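Local coordinates for 457aa long hypothetical protein (Pyrococcus horikoshii, PDB 2CSU) that is of unknown function but probably combines a Rossmann-type CoA-binding domain with two domains related to succinyl-CoA synthetases, at residues A[292-297]-A[317-322]; A[284-289]-A[442-447]; A[321-326]-A[367-372]; A[407-412]-A[435-440]. One frame throughout, in Å; residues are numbered along the deposited sequence.

Interaction 1 (A[292-297]-A[317-322]); sequences RGNKVA and GLKLAT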
loop_
_atom_site.group_PDB
_atom_site.type_symbol
_atom_site.label_atom_id
_atom_site.label_comp_id
_atom_site.label_asym_id
_atom_site.label_seq_id
_atom_site.Cartn_x
_atom_site.Cartn_y
_atom_site.Cartn_z
ATOM N N ARG A 292 -11.327 -3.652 -26.135
ATOM C CA ARG A 292 -11.271 -3.485 -27.579
ATOM C C ARG A 292 -10.824 -2.066 -27.941
ATOM O O ARG A 292 -10.702 -1.699 -29.102
ATOM C CB ARG A 292 -12.673 -3.722 -28.159
ATOM C CG ARG A 292 -13.204 -5.138 -27.938
ATOM C CD ARG A 292 -14.351 -5.460 -28.910
ATOM N NE ARG A 292 -15.593 -4.797 -28.485
ATOM C CZ ARG A 292 -15.874 -3.590 -29.011
ATOM N NH1 ARG A 292 -15.036 -3.024 -29.859
ATOM N NH2 ARG A 292 -17.017 -2.970 -28.689
ATOM N N GLY A 293 -10.556 -1.264 -26.919
ATOM C CA GLY A 293 -10.106 0.096 -27.137
ATOM C C GLY A 293 -9.508 0.652 -25.862
ATOM O O GLY A 293 -9.388 -0.067 -24.869
ATOM N N ASN A 294 -9.144 1.928 -25.872
ATOM C CA ASN A 294 -8.546 2.539 -24.695
ATOM C C ASN A 294 -9.427 3.625 -24.078
ATOM O O ASN A 294 -8.932 4.485 -23.350
ATOM C CB ASN A 294 -7.195 3.157 -25.053
ATOM C CG ASN A 294 -7.341 4.424 -25.882
ATOM O OD1 ASN A 294 -8.209 4.514 -26.749
ATOM N ND2 ASN A 294 -6.489 5.408 -25.618
ATOM N N LYS A 295 -10.721 3.599 -24.376
ATOM C CA LYS A 295 -11.639 4.598 -23.839
ATOM C C LYS A 295 -12.286 4.040 -22.571
ATOM O O LYS A 295 -13.062 3.083 -22.611
ATOM C CB LYS A 295 -12.700 4.952 -24.884
ATOM C CG LYS A 295 -12.129 5.594 -26.149
ATOM C CD LYS A 295 -11.399 6.897 -25.839
ATOM C CE LYS A 295 -10.803 7.537 -27.092
ATOM N NZ LYS A 295 -9.776 6.675 -27.752
ATOM N N VAL A 296 -11.967 4.657 -21.445
ATOM C CA VAL A 296 -12.467 4.178 -20.174
ATOM C C VAL A 296 -13.585 5.018 -19.595
ATOM O O VAL A 296 -13.656 6.227 -19.820
ATOM C CB VAL A 296 -11.308 4.115 -19.149
ATOM C CG1 VAL A 296 -11.751 3.422 -17.874
ATOM C CG2 VAL A 296 -10.126 3.406 -19.767
ATOM N N ALA A 297 -14.465 4.358 -18.855
ATOM C CA ALA A 297 -15.557 5.042 -18.184
ATOM C C ALA A 297 -15.278 4.949 -16.692
ATOM O O ALA A 297 -15.015 3.862 -16.159
ATOM C CB ALA A 297 -16.884 4.381 -18.500
ATOM N N GLY A 317 -1.561 7.228 -20.457
ATOM C CA GLY A 317 -1.943 7.213 -21.855
ATOM C C GLY A 317 -3.369 6.779 -22.126
ATOM O O GLY A 317 -3.797 6.743 -23.273
ATOM N N LEU A 318 -4.114 6.423 -21.088
ATOM C CA LEU A 318 -5.492 6.025 -21.297
ATOM C C LEU A 318 -6.340 7.276 -21.476
ATOM O O LEU A 318 -6.001 8.340 -20.967
ATOM C CB LEU A 318 -6.000 5.198 -20.113
ATOM C CG LEU A 318 -5.556 3.734 -20.159
ATOM C CD1 LEU A 318 -6.026 3.003 -18.929
ATOM C CD2 LEU A 318 -6.122 3.081 -21.408
ATOM N N LYS A 319 -7.443 7.149 -22.200
ATOM C CA LYS A 319 -8.316 8.287 -22.439
ATOM C C LYS A 319 -9.751 8.030 -21.971
ATOM O O LYS A 319 -10.217 6.893 -21.970
ATOM C CB LYS A 319 -8.308 8.629 -23.932
ATOM C CG LYS A 319 -6.937 8.989 -24.485
ATOM C CD LYS A 319 -6.383 10.251 -23.844
ATOM C CE LYS A 319 -5.096 10.701 -24.549
ATOM N NZ LYS A 319 -4.486 11.924 -23.933
ATOM N N LEU A 320 -10.436 9.097 -21.570
ATOM C CA LEU A 320 -11.823 9.007 -21.108
ATOM C C LEU A 320 -12.782 8.947 -22.288
ATOM O O LEU A 320 -12.674 9.732 -23.225
ATOM C CB LEU A 320 -12.174 10.211 -20.236
ATOM C CG LEU A 320 -11.544 10.261 -18.843
ATOM C CD1 LEU A 320 -11.815 11.615 -18.200
ATOM C CD2 LEU A 320 -12.120 9.139 -17.984
ATOM N N ALA A 321 -13.721 8.010 -22.236
ATOM C CA ALA A 321 -14.696 7.852 -23.306
ATOM C C ALA A 321 -15.729 8.980 -23.317
ATOM O O ALA A 321 -15.891 9.702 -22.331
ATOM C CB ALA A 321 -15.399 6.505 -23.171
ATOM N N THR A 322 -16.405 9.140 -24.452
ATOM C CA THR A 322 -17.446 10.156 -24.580
ATOM C C THR A 322 -18.733 9.355 -24.615
ATOM O O THR A 322 -18.917 8.518 -25.498
ATOM C CB THR A 322 -17.329 10.970 -25.890
ATOM O OG1 THR A 322 -16.058 11.628 -25.942
ATOM C CG2 THR A 322 -18.435 12.021 -25.954
HETATM O O HOH W 1 -3.722 3.863 -24.809
#
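A beta-alpha-beta unit closes here: Lys295 and Val296 of strand 295-300 pair in parallel with Lys319 and Leu320 of strand 319-320, and helix 303-314 links the two strands. Three backbone bonds hold the pairing. Lys319 N donates to Asn294 O at 3.3 Å, Val296 N to Lys319 O at 2.9 Å, and Ala321 N to Val296 O at 3.0 Å, the last nearly straight with 174° at the hydrogen. Alpha hydrogens add weaker contacts, Lys295 CA to Lys319 O and Leu320 CA to Val296 O.

Lys295 and Lys319 lie on one face of the sheet, their aliphatic parts crossing obliquely with CD of Lys295 4.0 Å from CB of Lys319. The chain of Lys295 is kinked at chi2 and again at chi4 (-62°), which curls NZ back to Asn294 OD1 at 2.9 Å. A chi1 of 73° wedges CG of Asn294 between its own backbone N and carbonyl carbon, and the amide then runs alongside Lys319. Its ND2 makes a weak bond to a water that also donates to Gly317 O, so both ends of the amide have partners. Gly317 itself, with positive phi, closes helix 303-314 in a Schellman motif. Further along, CB of Lys295 meets CB of Ala321 at 3.6 Å, while Val296 CG2 and Leu318 CD1 pack at 4.2 Å and Leu318 continues onto helix 434-450. Strand, helix, Schellman ending and parallel neighbouring strand make up the beta-alpha-beta unit on which flavodoxin-like domains are built.

Interaction 2 (A[284-289]-A[442-447]); sequences RAFSQP and YALVEQ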
loop_
_atom_site.group_PDB
_atom_site.type_symbol
_atom_site.label_atom_id
_atom_site.label_comp_id
_atom_site.label_asym_id
_atom_site.label_seq_id
_atom_site.Cartn_x
_atom_site.Cartn_y
_atom_site.Cartn_z
ATOM N N ARG A 284 -2.336 -8.950 -12.021
ATOM C CA ARG A 284 -3.543 -9.632 -11.574
ATOM C C ARG A 284 -4.799 -8.981 -12.156
ATOM O O ARG A 284 -5.916 -9.222 -11.716
ATOM C CB ARG A 284 -3.587 -9.572 -10.047
ATOM C CG ARG A 284 -3.895 -8.168 -9.528
ATOM C CD ARG A 284 -4.506 -8.195 -8.122
ATOM N NE ARG A 284 -4.157 -6.975 -7.385
ATOM C CZ ARG A 284 -5.131 -6.391 -6.663
ATOM N NH1 ARG A 284 -6.343 -6.919 -6.632
ATOM N NH2 ARG A 284 -4.864 -5.277 -5.975
ATOM N N ALA A 285 -4.573 -8.123 -13.167
ATOM C CA ALA A 285 -5.704 -7.492 -13.835
ATOM C C ALA A 285 -6.201 -8.343 -15.001
ATOM O O ALA A 285 -7.210 -8.061 -15.636
ATOM C CB ALA A 285 -5.255 -6.125 -14.351
ATOM N N PHE A 286 -5.425 -9.400 -15.303
ATOM C CA PHE A 286 -5.816 -10.250 -16.421
ATOM C C PHE A 286 -6.803 -11.335 -15.985
ATOM O O PHE A 286 -6.900 -12.400 -16.581
ATOM C CB PHE A 286 -4.553 -10.895 -16.994
ATOM C CG PHE A 286 -3.709 -9.852 -17.668
ATOM C CD1 PHE A 286 -4.012 -9.458 -18.966
ATOM C CD2 PHE A 286 -2.628 -9.300 -17.001
ATOM C CE1 PHE A 286 -3.224 -8.504 -19.597
ATOM C CE2 PHE A 286 -1.844 -8.343 -17.641
ATOM C CZ PHE A 286 -2.139 -7.941 -18.937
ATOM N N SER A 287 -7.517 -11.036 -14.883
ATOM C CA SER A 287 -8.662 -11.862 -14.525
ATOM C C SER A 287 -9.893 -11.411 -15.312
ATOM O O SER A 287 -10.961 -12.014 -15.281
ATOM C CB SER A 287 -8.912 -11.705 -13.024
ATOM O OG SER A 287 -10.032 -10.842 -12.815
ATOM N N GLN A 288 -9.716 -10.267 -16.004
ATOM C CA GLN A 288 -10.780 -9.730 -16.841
ATOM C C GLN A 288 -10.410 -9.828 -18.324
ATOM O O GLN A 288 -9.295 -10.165 -18.696
ATOM C CB GLN A 288 -10.988 -8.262 -16.460
ATOM C CG GLN A 288 -11.446 -8.093 -15.011
ATOM C CD GLN A 288 -12.955 -8.113 -14.963
ATOM O OE1 GLN A 288 -13.652 -7.482 -15.741
ATOM N NE2 GLN A 288 -13.457 -8.887 -13.981
ATOM N N PRO A 289 -11.410 -9.558 -19.182
ATOM C CA PRO A 289 -11.208 -9.597 -20.624
ATOM C C PRO A 289 -10.286 -8.467 -21.089
ATOM O O PRO A 289 -10.268 -7.377 -20.532
ATOM C CB PRO A 289 -12.574 -9.461 -21.294
ATOM C CG PRO A 289 -13.589 -9.695 -20.177
ATOM C CD PRO A 289 -12.786 -9.199 -18.886
ATOM N N TYR A 442 -3.814 0.221 -17.591
ATOM C CA TYR A 442 -2.755 0.358 -18.585
ATOM C C TYR A 442 -2.288 -1.012 -19.068
ATOM O O TYR A 442 -2.106 -1.220 -20.263
ATOM C CB TYR A 442 -1.560 1.111 -17.992
ATOM C CG TYR A 442 -0.318 1.053 -18.862
ATOM C CD1 TYR A 442 -0.216 1.827 -20.019
ATOM C CD2 TYR A 442 0.735 0.193 -18.548
ATOM C CE1 TYR A 442 0.912 1.747 -20.848
ATOM C CE2 TYR A 442 1.860 0.099 -19.364
ATOM C CZ TYR A 442 1.942 0.879 -20.514
ATOM O OH TYR A 442 3.040 0.777 -21.333
ATOM N N ALA A 443 -2.100 -1.947 -18.142
ATOM C CA ALA A 443 -1.637 -3.275 -18.525
ATOM C C ALA A 443 -2.625 -3.981 -19.447
ATOM O O ALA A 443 -2.220 -4.691 -20.362
ATOM C CB ALA A 443 -1.360 -4.128 -17.286
ATOM N N LEU A 444 -3.918 -3.773 -19.217
ATOM C CA LEU A 444 -4.948 -4.406 -20.040
ATOM C C LEU A 444 -4.952 -3.868 -21.478
ATOM O O LEU A 444 -5.091 -4.630 -22.434
ATOM C CB LEU A 444 -6.332 -4.218 -19.393
ATOM C CG LEU A 444 -6.735 -5.207 -18.274
ATOM C CD1 LEU A 444 -7.845 -4.623 -17.403
ATOM C CD2 LEU A 444 -7.185 -6.522 -18.898
ATOM N N VAL A 445 -4.794 -2.557 -21.636
ATOM C CA VAL A 445 -4.783 -1.978 -22.980
ATOM C C VAL A 445 -3.523 -2.403 -23.735
ATOM O O VAL A 445 -3.608 -2.827 -24.886
ATOM C CB VAL A 445 -4.878 -0.430 -22.935
ATOM C CG1 VAL A 445 -4.626 0.159 -24.310
ATOM C CG2 VAL A 445 -6.251 -0.020 -22.467
ATOM N N GLU A 446 -2.364 -2.313 -23.085
ATOM C CA GLU A 446 -1.109 -2.700 -23.726
ATOM C C GLU A 446 -1.107 -4.156 -24.184
ATOM O O GLU A 446 -0.607 -4.471 -25.264
ATOM C CB GLU A 446 0.075 -2.455 -22.794
ATOM C CG GLU A 446 0.826 -1.157 -23.059
ATOM C CD GLU A 446 1.544 -1.134 -24.409
ATOM O OE1 GLU A 446 1.941 -0.038 -24.859
ATOM O OE2 GLU A 446 1.721 -2.207 -25.019
ATOM N N GLN A 447 -1.659 -5.047 -23.368
ATOM C CA GLN A 447 -1.666 -6.442 -23.801
ATOM C C GLN A 447 -2.626 -6.668 -24.973
ATOM O O GLN A 447 -2.448 -7.549 -25.812
ATOM C CB GLN A 447 -2.071 -7.304 -22.604
ATOM C CG GLN A 447 -2.249 -8.779 -22.966
ATOM C CD GLN A 447 -0.914 -9.368 -23.366
ATOM O OE1 GLN A 447 0.119 -8.720 -23.371
ATOM N NE2 GLN A 447 -0.973 -10.662 -23.739
#
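The loop that follows helix 276-283 passes beside helix 434-450, with the CA atoms of Phe286 and Leu444 coming to 6.9 Å, and no backbone bond joins the two. Side chains fill the gap from both directions. The Phe286 ring abuts the helix and presents an edge to Gln447, whose CB lies near the ring plane at 3.4 Å from CE1. With CG of Gln447 opposite its backbone N (chi1 174°) and the chain bent at chi2, the side chain crosses the phenylalanine at about a right angle, the amide plane 88° from the ring. This carries the amide beyond the ring, where NE2 donates to Thr227 O. On the same ring CZ stands 3.5 Å from Ala443 O and 4.2 Å from Ala443 CB, while Leu271 and Pro231 add to its surroundings.

Leu444 works in the reverse direction, pushing its branches into the bend of the loop. CD2 touches two carbonyl oxygens, Ala285 O and Pro289 O, both at 3.6 Å, and CD1 packs on Ala285 CB at 4.3 Å. Gln288 turns its amide elsewhere, with OE1 accepting from Val406 N and NE2 donating to Gly427 O. Since no hydrogen bond or salt bridge crosses the contact, loop and helix are joined by van der Waals packing, in which methyl and ring carbons also rest on backbone carbonyl oxygens, and the polar ends of Gln288 and Gln447 find partners beyond it.

Interaction 3 (A[321-326]-A[367-372]); sequences ATLEEK and PNVDML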
loop_
_atom_site.group_PDB
_atom_site.type_symbol
_atom_site.label_atom_id
_atom_site.label_comp_id
_atom_site.label_asym_id
_atom_site.label_seq_id
_atom_site.Cartn_x
_atom_site.Cartn_y
_atom_site.Cartn_z
ATOM N N ALA A 321 -13.721 8.010 -22.236
ATOM C CA ALA A 321 -14.696 7.852 -23.306
ATOM C C ALA A 321 -15.729 8.980 -23.317
ATOM O O ALA A 321 -15.891 9.702 -22.331
ATOM C CB ALA A 321 -15.399 6.505 -23.171
ATOM N N THR A 322 -16.405 9.140 -24.452
ATOM C CA THR A 322 -17.446 10.156 -24.580
ATOM C C THR A 322 -18.733 9.355 -24.615
ATOM O O THR A 322 -18.917 8.518 -25.498
ATOM C CB THR A 322 -17.329 10.970 -25.890
ATOM O OG1 THR A 322 -16.058 11.628 -25.942
ATOM C CG2 THR A 322 -18.435 12.021 -25.954
ATOM N N LEU A 323 -19.606 9.595 -23.641
ATOM C CA LEU A 323 -20.863 8.866 -23.541
ATOM C C LEU A 323 -21.925 9.333 -24.532
ATOM O O LEU A 323 -21.820 10.422 -25.093
ATOM C CB LEU A 323 -21.413 8.994 -22.117
ATOM C CG LEU A 323 -20.432 8.682 -20.979
ATOM C CD1 LEU A 323 -21.145 8.797 -19.646
ATOM C CD2 LEU A 323 -19.844 7.285 -21.168
ATOM N N GLU A 324 -22.940 8.498 -24.754
ATOM C CA GLU A 324 -24.038 8.859 -25.652
ATOM C C GLU A 324 -25.046 9.678 -24.855
ATOM O O GLU A 324 -25.143 9.522 -23.635
ATOM C CB GLU A 324 -24.713 7.609 -26.228
ATOM C CG GLU A 324 -23.901 6.930 -27.322
ATOM C CD GLU A 324 -24.728 6.010 -28.205
ATOM O OE1 GLU A 324 -25.422 5.126 -27.661
ATOM O OE2 GLU A 324 -24.674 6.167 -29.444
ATOM N N GLU A 325 -25.785 10.557 -25.528
ATOM C CA GLU A 325 -26.784 11.331 -24.802
ATOM C C GLU A 325 -27.806 10.426 -24.110
ATOM O O GLU A 325 -28.226 10.656 -22.984
ATOM C CB GLU A 325 -27.492 12.250 -25.799
ATOM C CG GLU A 325 -27.278 13.731 -25.481
ATOM C CD GLU A 325 -27.997 14.076 -24.198
ATOM O OE1 GLU A 325 -27.464 13.798 -23.134
ATOM O OE2 GLU A 325 -29.097 14.624 -24.275
ATOM N N LYS A 326 -28.239 9.388 -24.849
ATOM C CA LYS A 326 -29.214 8.460 -24.287
ATOM C C LYS A 326 -28.782 7.956 -22.909
ATOM O O LYS A 326 -29.558 7.882 -21.965
ATOM C CB LYS A 326 -29.359 7.281 -25.249
ATOM C CG LYS A 326 -29.858 7.712 -26.630
ATOM C CD LYS A 326 -29.460 6.722 -27.726
ATOM C CE LYS A 326 -28.968 7.422 -28.998
ATOM N NZ LYS A 326 -27.804 6.716 -29.527
ATOM N N PRO A 367 -21.793 2.076 -26.220
ATOM C CA PRO A 367 -20.872 1.603 -27.256
ATOM C C PRO A 367 -19.505 2.279 -27.276
ATOM O O PRO A 367 -18.597 1.802 -27.949
ATOM C CB PRO A 367 -21.653 1.858 -28.543
ATOM C CG PRO A 367 -22.435 3.107 -28.199
ATOM C CD PRO A 367 -22.949 2.768 -26.819
ATOM N N ASN A 368 -19.349 3.380 -26.550
ATOM C CA ASN A 368 -18.067 4.081 -26.541
ATOM C C ASN A 368 -17.185 3.748 -25.350
ATOM O O ASN A 368 -16.074 4.263 -25.232
ATOM C CB ASN A 368 -18.281 5.596 -26.599
ATOM C CG ASN A 368 -18.840 6.051 -27.932
ATOM O OD1 ASN A 368 -18.392 5.615 -28.987
ATOM N ND2 ASN A 368 -19.822 6.945 -27.887
ATOM N N VAL A 369 -17.684 2.898 -24.461
ATOM C CA VAL A 369 -16.926 2.497 -23.283
ATOM C C VAL A 369 -16.226 1.172 -23.564
ATOM O O VAL A 369 -16.866 0.191 -23.950
ATOM C CB VAL A 369 -17.848 2.338 -22.051
ATOM C CG1 VAL A 369 -17.041 1.866 -20.846
ATOM C CG2 VAL A 369 -18.525 3.673 -21.736
ATOM N N ASP A 370 -14.909 1.151 -23.386
ATOM C CA ASP A 370 -14.126 -0.059 -23.614
ATOM C C ASP A 370 -13.764 -0.712 -22.284
ATOM O O ASP A 370 -13.513 -1.915 -22.214
ATOM C CB ASP A 370 -12.851 0.286 -24.375
ATOM C CG ASP A 370 -13.138 0.824 -25.759
ATOM O OD1 ASP A 370 -12.355 1.667 -26.250
ATOM O OD2 ASP A 370 -14.154 0.389 -26.347
HETATM N N MSE A 371 -13.742 0.101 -21.236
HETATM C CA MSE A 371 -13.393 -0.376 -19.912
HETATM C C MSE A 371 -14.145 0.426 -18.850
HETATM O O MSE A 371 -14.394 1.610 -19.027
HETATM C CB MSE A 371 -11.878 -0.243 -19.717
HETATM C CG MSE A 371 -11.313 -1.014 -18.535
HETATM SE SE MSE A 371 -9.518 -1.171 -18.654
HETATM C CE MSE A 371 -9.088 0.109 -17.786
ATOM N N LEU A 372 -14.506 -0.225 -17.753
ATOM C CA LEU A 372 -15.223 0.438 -16.675
ATOM C C LEU A 372 -14.433 0.357 -15.369
ATOM O O LEU A 372 -14.073 -0.727 -14.913
ATOM C CB LEU A 372 -16.605 -0.211 -16.496
ATOM C CG LEU A 372 -17.605 0.351 -15.477
ATOM C CD1 LEU A 372 -17.975 1.769 -15.885
ATOM C CD2 LEU A 372 -18.849 -0.483 -15.412
#
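Pro367 opens the contact by lying across the side chain of Glu324 at about a right angle, its ring carbon CD 3.5 Å from Glu324 OE1. The carboxylate has a second neighbour in its own segment: Glu324 OE2 and Lys326 NZ form a salt bridge at 3.2 Å, its hydrogen bond weak. Glu324 occupies the N-cap position of helix 325-334, and its backbone N bonds Asp366 OD2, while Asp366 OD1 accepts from Asn368 N, so the acidic residue just ahead of Pro367 also ties this corner together.

Next along the chain, Asn368 points into the other segment. Placing CG beside the backbone N (chi1 -68°) brings ND2 to Thr322 O at 3.0 Å, but the bond is weak, with only 125° at the hydrogen; CB lies almost as near that oxygen, at 3.2 Å. The amide plane stands 88° from that of the Glu324 carboxylate, and CG of Glu324 is the nearest carbon to ND2 in that side chain. Asn368 O in turn presses on Ala321 CB at 3.1 Å, a tight approach.

Val369 completes the contact on the buried side. Its CG2 meets Leu323 CD2 at 3.9 Å, the two side chains slanting across one another, and both continue into the core, Leu323 onto Leu363 and Val369 onto Ala297. The contact thus grades from the charged, partly exposed Glu324 to hydrocarbon at Val369. With one weak hydrogen bond across it, cohesion rests mainly on van der Waals packing and on the neighbouring Asp366 bonds.

Interaction 4 (A[407-412]-A[435-440]); sequences LAMFMA and EDVASA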
loop_
_atom_site.group_PDB
_atom_site.type_symbol
_atom_site.label_atom_id
_atom_site.label_comp_id
_atom_site.label_asym_id
_atom_site.label_seq_id
_atom_site.Cartn_x
_atom_site.Cartn_y
_atom_site.Cartn_z
ATOM N N LEU A 407 -12.683 -2.829 -13.706
ATOM C CA LEU A 407 -11.765 -2.682 -12.586
ATOM C C LEU A 407 -12.424 -1.927 -11.434
ATOM O O LEU A 407 -13.284 -1.075 -11.619
ATOM C CB LEU A 407 -10.541 -1.912 -13.078
ATOM C CG LEU A 407 -9.829 -2.633 -14.224
ATOM C CD1 LEU A 407 -8.573 -1.896 -14.691
ATOM C CD2 LEU A 407 -9.386 -4.046 -13.844
ATOM N N ALA A 408 -12.023 -2.298 -10.208
ATOM C CA ALA A 408 -12.596 -1.641 -9.045
ATOM C C ALA A 408 -11.521 -0.991 -8.177
ATOM O O ALA A 408 -10.402 -1.471 -8.047
ATOM C CB ALA A 408 -13.368 -2.684 -8.234
HETATM N N MSE A 409 -11.882 0.179 -7.626
HETATM C CA MSE A 409 -11.039 0.785 -6.613
HETATM C C MSE A 409 -11.870 1.203 -5.407
HETATM O O MSE A 409 -12.624 2.166 -5.442
HETATM C CB MSE A 409 -10.360 2.010 -7.227
HETATM C CG MSE A 409 -9.094 2.419 -6.469
HETATM SE SE MSE A 409 -9.232 4.061 -5.751
HETATM C CE MSE A 409 -8.982 3.600 -4.031
ATOM N N PHE A 410 -11.744 0.400 -4.337
ATOM C CA PHE A 410 -12.588 0.626 -3.170
ATOM C C PHE A 410 -11.790 1.147 -1.973
ATOM O O PHE A 410 -10.669 0.734 -1.703
ATOM C CB PHE A 410 -13.259 -0.698 -2.811
ATOM C CG PHE A 410 -14.585 -0.804 -3.504
ATOM C CD1 PHE A 410 -14.660 -0.610 -4.877
ATOM C CD2 PHE A 410 -15.722 -1.112 -2.774
ATOM C CE1 PHE A 410 -15.881 -0.730 -5.523
ATOM C CE2 PHE A 410 -16.945 -1.232 -3.430
ATOM C CZ PHE A 410 -17.029 -1.044 -4.804
HETATM N N MSE A 411 -12.401 2.113 -1.260
HETATM C CA MSE A 411 -11.740 2.671 -0.087
HETATM C C MSE A 411 -12.685 2.720 1.117
HETATM O O MSE A 411 -13.836 3.125 1.027
HETATM C CB MSE A 411 -11.271 4.085 -0.432
HETATM C CG MSE A 411 -10.116 4.091 -1.435
HETATM SE SE MSE A 411 -9.638 5.757 -1.914
HETATM C CE MSE A 411 -9.086 6.330 -0.300
ATOM N N ALA A 412 -12.176 2.253 2.272
ATOM C CA ALA A 412 -10.806 1.757 2.313
ATOM C C ALA A 412 -10.480 1.143 3.676
ATOM O O ALA A 412 -11.318 1.036 4.562
ATOM C CB ALA A 412 -9.867 2.932 2.033
ATOM N N GLU A 435 -3.342 5.089 -8.395
ATOM C CA GLU A 435 -2.244 4.681 -9.276
ATOM C C GLU A 435 -2.260 3.192 -9.596
ATOM O O GLU A 435 -1.880 2.781 -10.692
ATOM C CB GLU A 435 -0.883 5.065 -8.675
ATOM C CG GLU A 435 -0.636 4.577 -7.256
ATOM C CD GLU A 435 -1.208 5.511 -6.221
ATOM O OE1 GLU A 435 -2.303 6.083 -6.474
ATOM O OE2 GLU A 435 -0.570 5.667 -5.150
ATOM N N ASP A 436 -2.713 2.387 -8.645
ATOM C CA ASP A 436 -2.769 0.939 -8.836
ATOM C C ASP A 436 -3.812 0.525 -9.870
ATOM O O ASP A 436 -3.533 -0.288 -10.754
ATOM C CB ASP A 436 -3.062 0.253 -7.496
ATOM C CG ASP A 436 -1.843 0.217 -6.572
ATOM O OD1 ASP A 436 -1.934 -0.391 -5.483
ATOM O OD2 ASP A 436 -0.797 0.790 -6.933
ATOM N N VAL A 437 -5.020 1.076 -9.772
ATOM C CA VAL A 437 -6.061 0.726 -10.729
ATOM C C VAL A 437 -5.646 1.263 -12.114
ATOM O O VAL A 437 -5.901 0.628 -13.131
ATOM C CB VAL A 437 -7.466 1.282 -10.268
ATOM C CG1 VAL A 437 -7.456 2.796 -10.192
ATOM C CG2 VAL A 437 -8.581 0.779 -11.201
ATOM N N ALA A 438 -4.975 2.414 -12.146
ATOM C CA ALA A 438 -4.514 2.987 -13.419
ATOM C C ALA A 438 -3.474 2.072 -14.051
ATOM O O ALA A 438 -3.478 1.859 -15.260
ATOM C CB ALA A 438 -3.907 4.404 -13.202
ATOM N N SER A 439 -2.576 1.524 -13.239
ATOM C CA SER A 439 -1.559 0.625 -13.777
ATOM C C SER A 439 -2.209 -0.602 -14.377
ATOM O O SER A 439 -1.786 -1.091 -15.428
ATOM C CB SER A 439 -0.583 0.190 -12.680
ATOM O OG SER A 439 0.137 1.293 -12.173
ATOM N N ALA A 440 -3.244 -1.101 -13.705
ATOM C CA ALA A 440 -3.953 -2.285 -14.171
ATOM C C ALA A 440 -4.648 -1.986 -15.478
ATOM O O ALA A 440 -4.624 -2.800 -16.404
ATOM C CB ALA A 440 -4.977 -2.752 -13.122
#
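In the helix that turns Val437 and Ala440 toward Leu407, Glu435 O is gripped twice by one residue: Ser439 N and Ser439 OG both donate to it at 2.9 Å. The two donors come from opposite faces of the carbonyl plane, the hydroxyl tilted 31° out of it. The serine side chain is thereby folded back onto its own helix, and a weak bond from Arg316 NH2 also reaches OG.

The contact itself is hydrocarbon. Strand 407-411 and helix 435-440 run antiparallel, their axes at 174° and 8.6 Å apart at closest. Val437 stands at the middle of the contact: its chi1 of 62° sets CG2 opposite the backbone N and CG1 in the tighter place between N and the carbonyl carbon, so the two methyls spread along the strand. Val437 CG2 lies 3.8 Å from Leu407 CB. Val437 CG1 is 4.1 Å from CG of Met409, a selenomethionine whose chain crosses the valine at about a right angle. One turn on, Ala440 CB receives Leu407 CD1 at 4.0 Å.

Helix 434-450 thus covers strand 406-411 on this face, with Thr309 of helix 303-314 touching Val437 and Ala285 touching Ala440. Strands 371-377 and 430-431 flank the strand within the parallel part of the sheet; at the end of the strand Met411, and just past it Ala412, pack on Gly164 of the second subunit.

In the fold
Interactions 1, 3 and 4 all reach one sheet, in which strands 319-320, 295-300, 371-377 and 406-411 stand side by side. Interactions 1 and 3 are close, their centres about 9 Å apart, and share Ala321 and Thr322, where strand 319-320 leads toward helix 325-334. Interaction 4 follows later in the chain, and its centre lies about 20 Å from that of interaction 3. Interaction 2 spans the longest separation, enclosing the other three in sequence, and shares helix 434-450 with interaction 4, about 13 Å away centre to centre. The final helix thereby packs against both its own sheet and the loop that follows helix 276-283.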